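Enoyl-CoA hydratase subunit I (Geobacillus kaustophilus, PDB 2PBP) probably acts as a hydro-lyase of the crotonase family, adding water to the double bond of enoyl-CoA thioesters in fatty-acid beta-oxidation. Local coordinates at residues A[97-102]-A[188-193]. Numbering follows the deposited sequence.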
loop_
_atom_site.group_PDB
_atom_site.type_symbol
_atom_site.label_atom_id
_atom_site.label_comp_id
_atom_site.label_asym_id
_atom_site.label_seq_id
_atom_site.Cartn_x
_atom_site.Cartn_y
_atom_site.Cartn_z
ATOM N N PRO A 97 12.021 -11.318 -0.373
ATOM C CA PRO A 97 10.658 -11.512 0.126
ATOM C C PRO A 97 10.632 -12.532 1.265
ATOM O O PRO A 97 11.250 -13.599 1.175
ATOM C CB PRO A 97 9.909 -11.999 -1.112
ATOM C CG PRO A 97 10.576 -11.228 -2.209
ATOM C CD PRO A 97 12.050 -11.362 -1.847
ATOM N N MET A 98 9.923 -12.192 2.337
ATOM C CA MET A 98 9.811 -13.065 3.500
ATOM C C MET A 98 8.363 -13.317 3.883
ATOM O O MET A 98 7.566 -12.385 4.008
ATOM C CB MET A 98 10.529 -12.462 4.706
ATOM C CG MET A 98 12.014 -12.728 4.761
ATOM S SD MET A 98 12.509 -12.995 6.476
ATOM C CE MET A 98 12.111 -11.390 7.181
ATOM N N ILE A 99 8.036 -14.588 4.083
ATOM C CA ILE A 99 6.684 -14.985 4.453
ATOM C C ILE A 99 6.703 -15.762 5.761
ATOM O O ILE A 99 7.550 -16.632 5.968
ATOM C CB ILE A 99 6.054 -15.897 3.375
ATOM C CG1 ILE A 99 6.048 -15.185 2.021
ATOM C CG2 ILE A 99 4.633 -16.297 3.797
ATOM C CD1 ILE A 99 5.572 -13.751 1.962
ATOM N N ALA A 100 5.767 -15.445 6.646
ATOM C CA ALA A 100 5.677 -16.151 7.909
ATOM C C ALA A 100 4.525 -17.138 7.815
ATOM O O ALA A 100 3.407 -16.756 7.489
ATOM C CB ALA A 100 5.431 -15.171 9.059
ATOM N N ALA A 101 4.815 -18.410 8.066
ATOM C CA ALA A 101 3.786 -19.444 8.068
ATOM C C ALA A 101 3.545 -19.694 9.553
ATOM O O ALA A 101 4.233 -20.501 10.176
ATOM C CB ALA A 101 4.292 -20.713 7.389
ATOM N N VAL A 102 2.580 -18.976 10.117
ATOM C CA VAL A 102 2.284 -19.085 11.541
ATOM C C VAL A 102 1.415 -20.298 11.852
ATOM O O VAL A 102 0.198 -20.278 11.674
ATOM C CB VAL A 102 1.620 -17.790 12.044
ATOM C CG1 VAL A 102 1.494 -17.818 13.565
ATOM C CG2 VAL A 102 2.463 -16.589 11.615
ATOM N N GLU A 188 1.666 -26.471 2.877
ATOM C CA GLU A 188 1.372 -26.713 1.472
ATOM C C GLU A 188 0.942 -25.413 0.801
ATOM O O GLU A 188 1.444 -25.054 -0.269
ATOM C CB GLU A 188 0.252 -27.742 1.341
ATOM C CG GLU A 188 -0.178 -28.004 -0.085
ATOM C CD GLU A 188 -1.473 -28.790 -0.156
ATOM O OE1 GLU A 188 -1.557 -29.848 0.498
ATOM O OE2 GLU A 188 -2.400 -28.348 -0.866
ATOM N N GLU A 189 0.008 -24.708 1.433
ATOM C CA GLU A 189 -0.484 -23.450 0.884
ATOM C C GLU A 189 0.599 -22.374 0.857
ATOM O O GLU A 189 0.720 -21.639 -0.122
ATOM C CB GLU A 189 -1.688 -22.952 1.688
ATOM C CG GLU A 189 -2.936 -23.811 1.525
ATOM C CD GLU A 189 -3.433 -23.852 0.089
ATOM O OE1 GLU A 189 -3.596 -22.771 -0.513
ATOM O OE2 GLU A 189 -3.666 -24.963 -0.437
ATOM N N THR A 190 1.378 -22.278 1.929
ATOM C CA THR A 190 2.442 -21.277 1.996
ATOM C C THR A 190 3.503 -21.527 0.927
ATOM O O THR A 190 3.951 -20.596 0.261
ATOM C CB THR A 190 3.128 -21.264 3.381
ATOM O OG1 THR A 190 2.152 -21.006 4.398
ATOM C CG2 THR A 190 4.192 -20.172 3.435
ATOM N N MET A 191 3.903 -22.784 0.762
ATOM C CA MET A 191 4.915 -23.117 -0.234
ATOM C C MET A 191 4.404 -22.884 -1.654
ATOM O O MET A 191 5.174 -22.533 -2.549
ATOM C CB MET A 191 5.373 -24.566 -0.067
ATOM C CG MET A 191 6.145 -24.817 1.221
ATOM S SD MET A 191 7.593 -23.739 1.386
ATOM C CE MET A 191 8.619 -24.346 0.039
ATOM N N ARG A 192 3.108 -23.083 -1.864
ATOM C CA ARG A 192 2.537 -22.857 -3.183
ATOM C C ARG A 192 2.615 -21.365 -3.490
ATOM O O ARG A 192 2.978 -20.964 -4.597
ATOM C CB ARG A 192 1.082 -23.323 -3.227
ATOM C CG ARG A 192 0.414 -23.120 -4.571
ATOM C CD ARG A 192 -0.866 -23.934 -4.676
ATOM N NE ARG A 192 -0.608 -25.361 -4.505
ATOM C CZ ARG A 192 -1.020 -26.075 -3.464
ATOM N NH1 ARG A 192 -1.713 -25.498 -2.492
ATOM N NH2 ARG A 192 -0.735 -27.370 -3.390
ATOM N N LEU A 193 2.279 -20.547 -2.498
ATOM C CA LEU A 193 2.322 -19.097 -2.650
ATOM C C LEU A 193 3.758 -18.636 -2.898
ATOM O O LEU A 193 4.017 -17.831 -3.797
ATOM C CB LEU A 193 1.775 -18.414 -1.392
ATOM C CG LEU A 193 1.938 -16.893 -1.320
ATOM C CD1 LEU A 193 1.176 -16.234 -2.466
ATOM C CD2 LEU A 193 1.431 -16.391 0.025
#
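Thr190 sits over two side chains of strand 98-102, its methyl CG2 3.9 Å from CG2 of Ile99 and 4.0 Å from CB of Ala101. Its OG1 lies beside the backbone N and anti to the carbonyl carbon (chi1 -58°), which leaves CG2 anti to the N, and both branches reach the strand. OG1 is hydrogen-bonded to the carbonyl oxygen of Leu186, one turn earlier, so the buried hydroxyl is satisfied within its own helix and can rest 3.7 Å from CB of Ala101. Ile99 and Thr190 run past each other in opposite directions. At the looser end, CD2 of Leu193 comes no nearer than 4.9 Å to CG2 of Ile99. In the crotonase fold seen here, strand 98-102 lies between the parallel strands 52-57 and 119-123, and helix 186-198 packs across one face of this sheet; Thr190 also touches Val54 and Val121. The helix's outer side is polar and largely solvent-facing. There Arg192 NH2 lies 3.2 Å from OE2 of Glu188, which is near the guanidinium plane (7° out) but met from above its own carboxylate plane (41° out). Arg192 NH1 is 2.9 Å from OE2 of Glu189, whose OE1 salt-bridges Arg179.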